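Local coordinates for protein FAD-binding oxidoreductase (Gulosibacter chungangensis, PDB 7PBG) that oxidises 4-ethylphenol with a covalently bound FAD, a dehydrogenation of a 4-alkylphenol that probably yields 4-vinylphenol, at residues V126-D131 against S157-T162; M177-M182 against T229-Q234; I247-E252 against P346-E351. One frame throughout, in Å; residues are numbered along the deposited sequence.

Contact 1 of 3, residues V126-D131 against S157-T162; sequences VEPGVD and SVMGNT. With FAD (flavin-adenine dinucleotide), chain C.
Asp-131 and Ser-157 meet in a single backbone bridge, their CA atoms 4.2 Å apart, where the loop after strand 123-126 passes the start of helix 158-163. Val-158 N secures it, donating to Val-130 O at 3.0 Å, while a type I turn from Glu-127 to Val-130 shapes the loop. Ser-157 OG donates to Pro-128 O over 2.8 Å. As the N-cap of the helix, the same hydroxyl also accepts from Gly-160 N at 2.8 Å, nearly straight at 169°; OG lies anti to the backbone N (chi1 165°), beside the carbonyl carbon from which the helix continues. Serine suits the place because one small oxygen serves loop and helix at once. A water accepts from Met-159 N, another amide of that first turn, and lies beside Glu-127 O and Val-130 O.

The extended first two torsions of Met-159 lay SD alongside Pro-128 CG at 3.8 Å, and the bend at the last (chi3 -69°) brings CE to 3.6 Å from Val-126 O. The Val-158 and Val-126 side chains cross at about a right angle, meeting through CG1 and CG2. The helix start faces the cofactor's pyrophosphate: Ser-157 N donates to FAD O2P at 2.8 Å, and the helix end would probably favour that charge. A side chain at Gly-160 would collide with FAD O3P. Asn-161 ND2 bonds both FAD O4' and the flavin oxygen O2.

Around this junction, Val-130 and Val-158 pack on Leu-135 of helix 132-142, Pro-128 touches the FAD-binding Ser-85, and Met-159 rests on Met-231 of strand 226-237.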
loop_
_atom_site.group_PDB
_atom_site.type_symbol
_atom_site.label_atom_id
_atom_site.label_comp_id
_atom_site.label_asym_id
_atom_site.label_seq_id
_atom_site.Cartn_x
_atom_site.Cartn_y
_atom_site.Cartn_z
ATOM N N VAL A 126 0.719 18.371 2.858
ATOM C CA VAL A 126 1.285 18.917 4.114
ATOM C C VAL A 126 2.803 18.976 4.033
ATOM O O VAL A 126 3.431 18.106 3.406
ATOM C CB VAL A 126 0.819 18.121 5.350
ATOM C CG1 VAL A 126 -0.685 18.214 5.487
ATOM C CG2 VAL A 126 1.254 16.671 5.301
ATOM N N GLU A 127 3.337 19.952 4.707
ATOM C CA GLU A 127 4.776 20.012 5.052
ATOM C C GLU A 127 4.977 19.310 6.390
ATOM O O GLU A 127 4.049 18.991 7.152
ATOM C CB GLU A 127 5.224 21.486 5.053
ATOM C CG GLU A 127 5.140 22.100 3.668
ATOM C CD GLU A 127 5.769 23.465 3.549
ATOM O OE1 GLU A 127 5.631 24.243 4.510
ATOM O OE2 GLU A 127 6.522 23.696 2.543
ATOM N N PRO A 128 6.237 19.094 6.783
ATOM C CA PRO A 128 6.509 18.321 7.985
ATOM C C PRO A 128 5.849 18.818 9.279
ATOM O O PRO A 128 5.448 18.034 10.092
ATOM C CB PRO A 128 8.039 18.362 8.082
ATOM C CG PRO A 128 8.486 18.532 6.664
ATOM C CD PRO A 128 7.449 19.417 5.996
ATOM N N GLY A 129 5.768 20.134 9.486
ATOM C CA GLY A 129 5.374 20.683 10.777
ATOM C C GLY A 129 3.875 20.738 10.965
ATOM O O GLY A 129 3.431 21.172 12.065
ATOM N N VAL A 130 3.092 20.323 9.965
ATOM C CA VAL A 130 1.616 20.318 10.140
ATOM C C VAL A 130 1.228 19.181 11.087
ATOM O O VAL A 130 1.515 17.993 10.793
ATOM C CB VAL A 130 0.848 20.148 8.826
ATOM C CG1 VAL A 130 -0.652 20.141 9.078
ATOM C CG2 VAL A 130 1.216 21.213 7.787
ATOM N N ASP A 131 0.591 19.529 12.199
ATOM C CA ASP A 131 0.112 18.559 13.200
ATOM C C ASP A 131 -1.368 18.334 12.949
ATOM O O ASP A 131 -1.968 19.014 12.109
ATOM C CB ASP A 131 0.430 18.930 14.652
ATOM C CG ASP A 131 -0.075 20.269 15.128
ATOM O OD1 ASP A 131 -0.955 20.851 14.459
ATOM O OD2 ASP A 131 0.369 20.686 16.207
ATOM N N SER A 157 2.592 14.931 14.099
ATOM C CA SER A 157 2.790 15.382 12.696
ATOM C C SER A 157 2.072 14.469 11.697
ATOM O O SER A 157 2.259 13.203 11.728
ATOM C CB SER A 157 4.274 15.466 12.361
ATOM O OG SER A 157 4.451 15.552 10.966
ATOM N N VAL A 158 1.243 15.019 10.817
ATOM C CA VAL A 158 0.555 14.172 9.798
ATOM C C VAL A 158 1.609 13.370 9.059
ATOM O O VAL A 158 1.479 12.109 8.933
ATOM C CB VAL A 158 -0.316 15.042 8.883
ATOM C CG1 VAL A 158 -1.028 14.223 7.805
ATOM C CG2 VAL A 158 -1.277 15.872 9.688
ATOM N N MET A 159 2.692 14.036 8.685
ATOM C CA MET A 159 3.790 13.411 7.913
ATOM C C MET A 159 4.599 12.474 8.799
ATOM O O MET A 159 4.906 11.286 8.404
ATOM C CB MET A 159 4.690 14.495 7.334
ATOM C CG MET A 159 5.798 13.918 6.550
ATOM S SD MET A 159 6.981 15.152 5.988
ATOM C CE MET A 159 5.952 16.010 4.794
ATOM N N GLY A 160 5.022 12.981 9.952
ATOM C CA GLY A 160 5.930 12.217 10.825
ATOM C C GLY A 160 5.295 10.922 11.293
ATOM O O GLY A 160 5.923 9.858 11.280
ATOM N N ASN A 161 4.013 10.964 11.665
ATOM C CA ASN A 161 3.319 9.749 12.123
ATOM C C ASN A 161 3.317 8.747 10.962
ATOM O O ASN A 161 3.561 7.552 11.180
ATOM C CB ASN A 161 1.920 10.135 12.590
ATOM C CG ASN A 161 1.149 8.933 13.058
ATOM O OD1 ASN A 161 0.578 8.188 12.233
ATOM N ND2 ASN A 161 1.130 8.748 14.364
ATOM N N THR A 162 2.998 9.214 9.754
ATOM C CA THR A 162 2.940 8.372 8.549
ATOM C C THR A 162 4.274 7.666 8.380
ATOM O O THR A 162 4.236 6.462 8.015
ATOM C CB THR A 162 2.476 9.171 7.328
ATOM O OG1 THR A 162 1.167 9.679 7.585
ATOM C CG2 THR A 162 2.391 8.327 6.091
HETATM P PA FAD C . 8.155 12.527 14.233
HETATM O O1A FAD C . 8.799 12.363 15.572
HETATM O O2A FAD C . 8.307 13.846 13.516
HETATM O O5B FAD C . 8.712 11.403 13.290
HETATM C C5B FAD C . 8.841 10.056 13.722
HETATM C C4B FAD C . 9.965 9.429 12.934
HETATM O O4B FAD C . 9.632 9.376 11.517
HETATM C C3B FAD C . 11.310 10.172 12.970
HETATM O O3B FAD C . 12.049 9.853 14.146
HETATM C C2B FAD C . 11.953 9.754 11.638
HETATM O O2B FAD C . 12.540 8.475 11.785
HETATM C C1B FAD C . 10.743 9.733 10.711
HETATM N N9A FAD C . 10.453 10.989 10.070
HETATM C C8A FAD C . 9.516 11.890 10.464
HETATM N N7A FAD C . 9.465 12.923 9.676
HETATM C C5A FAD C . 10.462 12.722 8.751
HETATM C C6A FAD C . 10.861 13.453 7.628
HETATM N N6A FAD C . 10.335 14.640 7.301
HETATM N N1A FAD C . 11.887 12.951 6.902
HETATM C C2A FAD C . 12.409 11.748 7.251
HETATM N N3A FAD C . 12.085 10.958 8.267
HETATM C C4A FAD C . 11.090 11.515 8.988
HETATM N N1 FAD C . 1.116 6.635 17.628
HETATM C C2 FAD C . 0.232 6.281 16.713
HETATM O O2 FAD C . 0.580 6.080 15.521
HETATM N N3 FAD C . -1.083 6.205 16.996
HETATM C C4 FAD C . -1.577 6.397 18.254
HETATM O O4 FAD C . -2.809 6.386 18.442
HETATM C C4X FAD C . -0.683 6.724 19.257
HETATM N N5 FAD C . -1.156 6.891 20.463
HETATM C C5X FAD C . -0.246 7.227 21.436
HETATM C C6 FAD C . -0.731 7.437 22.735
HETATM C C7 FAD C . 0.098 7.833 23.766
HETATM C C7M FAD C . -0.479 8.064 25.147
HETATM C C8 FAD C . 1.466 8.040 23.486
HETATM C C8M FAD C . 2.406 8.469 24.572
HETATM C C9 FAD C . 1.962 7.803 22.220
HETATM C C9A FAD C . 1.127 7.408 21.158
HETATM N N10 FAD C . 1.583 7.220 19.857
HETATM C C10 FAD C . 0.685 6.881 18.856
HETATM C "C1'" FAD C . 2.996 7.474 19.473
HETATM C "C2'" FAD C . 3.258 8.922 19.029
HETATM O "O2'" FAD C . 2.586 9.877 19.919
HETATM C "C3'" FAD C . 2.769 9.273 17.608
HETATM O "O3'" FAD C . 3.085 8.233 16.715
HETATM C "C4'" FAD C . 3.304 10.591 17.031
HETATM O "O4'" FAD C . 2.411 11.081 16.018
HETATM C "C5'" FAD C . 4.686 10.415 16.462
HETATM O "O5'" FAD C . 5.464 11.614 16.572
HETATM P P FAD C . 5.504 12.693 15.396
HETATM O O1P FAD C . 5.962 13.998 15.976
HETATM O O2P FAD C . 4.166 12.643 14.730
HETATM O O3P FAD C . 6.607 12.130 14.383
HETATM O O HOH W 1 2.676 16.928 8.566
#

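Contact 2 of 3, residues M177-M182 against T229-Q234; sequences MWRCGM and TRMGMQ
Strand 179-182 runs antiparallel to strand 229-234, their axes 4.6 Å apart at 156°, with a beta bulge between the non-hydrogen-bonded pairs Arg-179/Met-233 and Met-182/Met-231. Within the bulge Gly-232 faces two residues: Cys-180 N donates to Gly-232 O at 2.9 Å, and Gly-232 N to Gly-181 O at 2.8 Å. Gly-181 takes backbone angles that would jam a side chain against the preceding carbonyl, and a CB on Gly-232 would strike Cys-180 O.

Arg-179, Met-182, Met-231 and Met-233 share one face of the sheet. Met-231 reaches across the pairing, its CE 3.9 Å from both Met-182 CE and Arg-179 CG, and runs alongside Met-182. Their unbranched chains fill this irregular surface of the antiparallel sheet in the FAD-binding domain, against helix 158-163. The bend of Met-233 at chi2 (55°) turns SD back to 3.7 Å from Trp-178 CB, and a second at chi3 (61°) lays CE beside the backbone of Arg-179. The aliphatic part of Arg-179 joins the packing, while its NE pairs with Glu-217, whose carboxylate also accepts from Gly-181 N.

Gln-234, at the other end of the pairing, holds the end of helix 175-178. Its N donates to Trp-178 O at 2.8 Å, coming from above the carbonyl plane. Its side chain crosses the indole at about a right angle, bringing OE1 to the ring edge, 3.5 Å from CE3 of Trp-178. A water joins OE1 to Met-177 O, whereas NE2 bonds His-206 O. Tyr-172 stacks on the Trp-178 ring, and Met-269 of the second subunit packs against it.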
loop_
_atom_site.group_PDB
_atom_site.type_symbol
_atom_site.label_atom_id
_atom_site.label_comp_id
_atom_site.label_asym_id
_atom_site.label_seq_id
_atom_site.Cartn_x
_atom_site.Cartn_y
_atom_site.Cartn_z
ATOM N N MET A 177 -1.643 3.875 4.075
ATOM C CA MET A 177 -2.551 3.584 2.934
ATOM C C MET A 177 -2.996 4.881 2.257
ATOM O O MET A 177 -3.093 4.925 1.018
ATOM C CB MET A 177 -3.785 2.839 3.456
ATOM C CG MET A 177 -4.830 2.475 2.429
ATOM S SD MET A 177 -6.019 1.301 3.224
ATOM C CE MET A 177 -4.945 0.292 4.233
ATOM N N TRP A 178 -3.176 5.940 3.020
ATOM C CA TRP A 178 -3.747 7.201 2.493
ATOM C C TRP A 178 -2.694 8.235 2.131
ATOM O O TRP A 178 -3.052 9.185 1.434
ATOM C CB TRP A 178 -4.820 7.697 3.454
ATOM C CG TRP A 178 -5.806 6.598 3.648
ATOM C CD1 TRP A 178 -5.971 5.816 4.757
ATOM C CD2 TRP A 178 -6.661 6.049 2.634
ATOM N NE1 TRP A 178 -6.919 4.869 4.516
ATOM C CE2 TRP A 178 -7.370 4.988 3.235
ATOM C CE3 TRP A 178 -6.924 6.374 1.295
ATOM C CZ2 TRP A 178 -8.318 4.236 2.548
ATOM C CZ3 TRP A 178 -7.849 5.613 0.606
ATOM C CH2 TRP A 178 -8.526 4.560 1.225
ATOM N N ARG A 179 -1.447 8.008 2.559
ATOM C CA ARG A 179 -0.242 8.690 2.041
ATOM C C ARG A 179 -0.237 8.566 0.520
ATOM O O ARG A 179 -0.286 7.436 0.006
ATOM C CB ARG A 179 0.985 8.025 2.637
ATOM C CG ARG A 179 2.331 8.543 2.127
ATOM C CD ARG A 179 3.404 7.564 2.482
ATOM N NE ARG A 179 3.286 6.374 1.640
ATOM C CZ ARG A 179 3.558 5.128 1.994
ATOM N NH1 ARG A 179 4.018 4.869 3.195
ATOM N NH2 ARG A 179 3.361 4.141 1.148
ATOM N N CYS A 180 -0.018 9.658 -0.208
ATOM C CA CYS A 180 0.154 9.550 -1.667
ATOM C C CYS A 180 0.932 10.737 -2.214
ATOM O O CYS A 180 0.429 11.871 -2.161
ATOM C CB CYS A 180 -1.211 9.447 -2.337
ATOM S SG CYS A 180 -1.049 8.988 -4.081
ATOM N N GLY A 181 2.168 10.523 -2.587
ATOM C CA GLY A 181 2.990 11.559 -3.220
ATOM C C GLY A 181 3.877 12.207 -2.184
ATOM O O GLY A 181 3.356 12.966 -1.319
ATOM N N MET A 182 5.180 12.005 -2.292
ATOM C CA MET A 182 6.152 12.528 -1.324
ATOM C C MET A 182 7.236 13.248 -2.113
ATOM O O MET A 182 7.621 12.756 -3.206
ATOM C CB MET A 182 6.809 11.381 -0.549
ATOM C CG MET A 182 5.862 10.710 0.382
ATOM S SD MET A 182 6.556 9.178 1.016
ATOM C CE MET A 182 7.747 9.820 2.194
ATOM N N THR A 229 9.986 16.294 2.581
ATOM C CA THR A 229 9.720 17.754 2.688
ATOM C C THR A 229 8.270 18.059 2.322
ATOM O O THR A 229 7.826 19.207 2.507
ATOM C CB THR A 229 10.736 18.491 1.822
ATOM O OG1 THR A 229 10.587 18.023 0.478
ATOM C CG2 THR A 229 12.145 18.248 2.316
ATOM N N ARG A 230 7.540 17.097 1.809
ATOM C CA ARG A 230 6.130 17.332 1.365
ATOM C C ARG A 230 5.460 15.986 1.248
ATOM O O ARG A 230 6.121 15.009 0.757
ATOM C CB ARG A 230 6.114 18.107 0.038
ATOM C CG ARG A 230 4.708 18.581 -0.325
ATOM C CD ARG A 230 4.533 18.980 -1.772
ATOM N NE ARG A 230 5.383 20.110 -2.077
ATOM C CZ ARG A 230 5.139 21.040 -2.968
ATOM N NH1 ARG A 230 4.033 21.005 -3.697
ATOM N NH2 ARG A 230 6.006 22.028 -3.089
ATOM N N MET A 231 4.181 15.884 1.629
ATOM C CA MET A 231 3.462 14.608 1.572
ATOM C C MET A 231 1.983 14.867 1.304
ATOM O O MET A 231 1.417 15.799 1.933
ATOM C CB MET A 231 3.584 13.827 2.874
ATOM C CG MET A 231 2.951 12.444 2.809
ATOM S SD MET A 231 3.006 11.628 4.403
ATOM C CE MET A 231 4.621 10.878 4.219
ATOM N N GLY A 232 1.418 14.126 0.346
ATOM C CA GLY A 232 -0.041 14.150 0.179
ATOM C C GLY A 232 -0.684 13.185 1.154
ATOM O O GLY A 232 -0.131 12.068 1.383
ATOM N N MET A 233 -1.823 13.576 1.716
ATOM C CA MET A 233 -2.583 12.700 2.642
ATOM C C MET A 233 -4.016 12.687 2.155
ATOM O O MET A 233 -4.628 13.764 2.175
ATOM C CB MET A 233 -2.515 13.148 4.099
ATOM C CG MET A 233 -3.337 12.296 5.070
ATOM S SD MET A 233 -2.878 10.524 4.943
ATOM C CE MET A 233 -1.145 10.591 5.398
ATOM N N GLN A 234 -4.468 11.564 1.609
ATOM C CA GLN A 234 -5.891 11.463 1.149
ATOM C C GLN A 234 -6.811 11.475 2.385
ATOM O O GLN A 234 -6.413 10.948 3.432
ATOM C CB GLN A 234 -6.010 10.219 0.278
ATOM C CG GLN A 234 -5.146 10.345 -0.948
ATOM C CD GLN A 234 -5.108 9.126 -1.810
ATOM O OE1 GLN A 234 -5.523 8.044 -1.400
ATOM N NE2 GLN A 234 -4.639 9.334 -3.020
HETATM O O HOH W 2 -3.397 6.236 -1.762
#

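Contact 3 of 3, residues I247-E252 against P346-E351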
loop_
_atom_site.group_PDB
_atom_site.type_symbol
_atom_site.label_atom_id
_atom_site.label_comp_id
_atom_site.label_asym_id
_atom_site.label_seq_id
_atom_site.Cartn_x
_atom_site.Cartn_y
_atom_site.Cartn_z
ATOM N N ILE A 247 -18.670 -0.236 24.769
ATOM C CA ILE A 247 -19.199 -1.544 25.228
ATOM C C ILE A 247 -18.362 -1.989 26.413
ATOM O O ILE A 247 -17.152 -2.086 26.260
ATOM C CB ILE A 247 -19.216 -2.614 24.123
ATOM C CG1 ILE A 247 -19.526 -2.014 22.742
ATOM C CG2 ILE A 247 -20.215 -3.669 24.528
ATOM C CD1 ILE A 247 -19.599 -3.015 21.657
ATOM N N TYR A 248 -19.005 -2.142 27.550
ATOM C CA TYR A 248 -18.305 -2.432 28.819
ATOM C C TYR A 248 -18.460 -3.906 29.151
ATOM O O TYR A 248 -19.596 -4.417 29.186
ATOM C CB TYR A 248 -18.874 -1.580 29.939
ATOM C CG TYR A 248 -18.920 -0.122 29.577
ATOM C CD1 TYR A 248 -17.766 0.630 29.499
ATOM C CD2 TYR A 248 -20.120 0.503 29.338
ATOM C CE1 TYR A 248 -17.795 1.975 29.185
ATOM C CE2 TYR A 248 -20.177 1.849 29.031
ATOM C CZ TYR A 248 -19.009 2.587 28.971
ATOM O OH TYR A 248 -19.092 3.910 28.679
ATOM N N PHE A 249 -17.357 -4.545 29.507
ATOM C CA PHE A 249 -17.371 -5.982 29.871
ATOM C C PHE A 249 -16.916 -6.082 31.321
ATOM O O PHE A 249 -15.916 -5.444 31.718
ATOM C CB PHE A 249 -16.497 -6.743 28.884
ATOM C CG PHE A 249 -17.003 -6.610 27.476
ATOM C CD1 PHE A 249 -17.988 -7.444 27.006
ATOM C CD2 PHE A 249 -16.586 -5.551 26.675
ATOM C CE1 PHE A 249 -18.498 -7.283 25.740
ATOM C CE2 PHE A 249 -17.060 -5.412 25.382
ATOM C CZ PHE A 249 -18.032 -6.265 24.920
ATOM N N GLU A 250 -17.649 -6.875 32.098
ATOM C CA GLU A 250 -17.535 -6.887 33.571
ATOM C C GLU A 250 -16.326 -7.728 34.019
ATOM O O GLU A 250 -16.041 -7.728 35.224
ATOM C CB GLU A 250 -18.869 -7.367 34.157
ATOM C CG GLU A 250 -19.090 -8.843 34.023
ATOM C CD GLU A 250 -20.336 -9.371 34.725
ATOM O OE1 GLU A 250 -21.117 -8.553 35.196
ATOM O OE2 GLU A 250 -20.524 -10.601 34.721
ATOM N N ASN A 251 -15.775 -8.583 33.150
ATOM C CA ASN A 251 -14.775 -9.571 33.606
ATOM C C ASN A 251 -13.460 -9.371 32.857
ATOM O O ASN A 251 -13.492 -9.261 31.617
ATOM C CB ASN A 251 -15.332 -10.987 33.429
ATOM C CG ASN A 251 -14.667 -12.001 34.327
ATOM O OD1 ASN A 251 -13.434 -12.091 34.440
ATOM N ND2 ASN A 251 -15.505 -12.769 35.014
ATOM N N GLU A 252 -12.335 -9.463 33.548
ATOM C CA GLU A 252 -11.028 -9.495 32.862
ATOM C C GLU A 252 -11.000 -10.657 31.878
ATOM O O GLU A 252 -10.239 -10.593 30.896
ATOM C CB GLU A 252 -9.863 -9.691 33.819
ATOM C CG GLU A 252 -9.435 -8.413 34.452
ATOM C CD GLU A 252 -8.085 -8.489 35.129
ATOM O OE1 GLU A 252 -7.295 -9.376 34.768
ATOM O OE2 GLU A 252 -7.837 -7.627 36.002
ATOM N N PRO A 346 -22.174 -12.336 28.743
ATOM C CA PRO A 346 -22.879 -12.039 29.984
ATOM C C PRO A 346 -22.309 -10.809 30.688
ATOM O O PRO A 346 -21.099 -10.644 30.810
ATOM C CB PRO A 346 -22.722 -13.298 30.827
ATOM C CG PRO A 346 -22.522 -14.413 29.789
ATOM C CD PRO A 346 -21.781 -13.760 28.635
ATOM N N GLY A 347 -23.198 -9.933 31.112
ATOM C CA GLY A 347 -22.799 -8.733 31.862
ATOM C C GLY A 347 -22.417 -7.540 30.995
ATOM O O GLY A 347 -22.247 -6.451 31.579
ATOM N N ALA A 348 -22.282 -7.699 29.681
ATOM C CA ALA A 348 -21.903 -6.587 28.770
ATOM C C ALA A 348 -22.985 -5.518 28.804
ATOM O O ALA A 348 -24.174 -5.841 28.966
ATOM C CB ALA A 348 -21.695 -7.047 27.355
ATOM N N ARG A 349 -22.564 -4.277 28.667
ATOM C CA ARG A 349 -23.438 -3.073 28.614
ATOM C C ARG A 349 -23.003 -2.196 27.431
ATOM O O ARG A 349 -21.807 -1.960 27.228
ATOM C CB ARG A 349 -23.406 -2.276 29.912
ATOM C CG ARG A 349 -24.346 -1.077 29.890
ATOM C CD ARG A 349 -24.548 -0.499 31.272
ATOM N NE ARG A 349 -23.292 -0.107 31.869
ATOM C CZ ARG A 349 -22.660 1.050 31.654
ATOM N NH1 ARG A 349 -23.172 1.945 30.848
ATOM N NH2 ARG A 349 -21.494 1.304 32.239
ATOM N N PHE A 350 -23.973 -1.744 26.659
ATOM C CA PHE A 350 -23.741 -0.987 25.416
ATOM C C PHE A 350 -24.257 0.445 25.609
ATOM O O PHE A 350 -25.390 0.622 26.074
ATOM C CB PHE A 350 -24.435 -1.690 24.253
ATOM C CG PHE A 350 -24.170 -1.104 22.904
ATOM C CD1 PHE A 350 -23.072 -1.522 22.155
ATOM C CD2 PHE A 350 -24.985 -0.108 22.388
ATOM C CE1 PHE A 350 -22.820 -0.970 20.914
ATOM C CE2 PHE A 350 -24.775 0.389 21.110
ATOM C CZ PHE A 350 -23.696 -0.037 20.379
ATOM N N GLU A 351 -23.497 1.414 25.148
ATOM C CA GLU A 351 -23.933 2.847 25.135
ATOM C C GLU A 351 -23.483 3.472 23.817
ATOM O O GLU A 351 -22.474 3.061 23.263
ATOM C CB GLU A 351 -23.347 3.631 26.301
ATOM C CG GLU A 351 -23.623 3.098 27.693
ATOM C CD GLU A 351 -25.087 3.077 28.116
ATOM O OE1 GLU A 351 -25.924 3.787 27.479
ATOM O OE2 GLU A 351 -25.372 2.412 29.123
HETATM O O HOH W 3 -20.657 -4.223 31.822
HETATM O O HOH W 4 -19.127 -8.693 30.413
#
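Strand 349-352, outermost within this chain in an eight-stranded antiparallel sheet, pairs here with the end of strand 241-249. Tyr-248 and Arg-349 form the hydrogen-bonded pair: Tyr-248 N donates to Arg-349 O at 2.8 Å, and Arg-349 N returns a bond to Tyr-248 O at 3.0 Å.

Their side chains share a face. Bent at chi3 (58°), Arg-349 curls back until Tyr-248 CD2 lies over one face of its guanidinium, 3.3 Å from NH2, with ring and guanidinium planes 29° apart. Glu-351 OE2 takes NH1 of Arg-349 in a salt bridge of 2.8 Å, in the guanidinium plane, which helps hold the group's rotation; OE1 bonds Thr-355. Were Arg-349 replaced by an alanine, the Tyr-248 ring would probably lose its cover and OE2 of Glu-351 its positive mate. On the other face, Ile-247 CG1 meets Phe-350 CD1 at 3.6 Å, and helix 328-342 packs against both residues.

Beyond the strand pairing, Phe-249 CE1 touches the small Ala-348 CB, and Gly-347 adopts backbone angles that call for glycine. Two waters bridge the backbones: one donates to Tyr-248 O and Gly-347 O, the other accepts from Glu-250 N and donates to Pro-346 O at 2.8 Å.

How the contacts relate
Contacts 1 and 2 are buried neighbours, their centres 10 Å apart, and both build the FAD-binding part of the chain. A probable hydrogen bond from Val-126 N to Met-231 O joins them at 2.8 Å, and Met-159 and Thr-162 of contact 1 pack on strand 226-237 of contact 2. Contact 1 touches FAD itself and turns on a helix cap and backbone bonds; contact 2 lies behind it, with methionines and glycines fitted round a bulge. Contact 3 stands apart, its centre 37 Å from that of contact 1, on the opposite side of the chain's centre. Partly exposed there, it relies on regular strand pairing, a salt bridge and bridging waters.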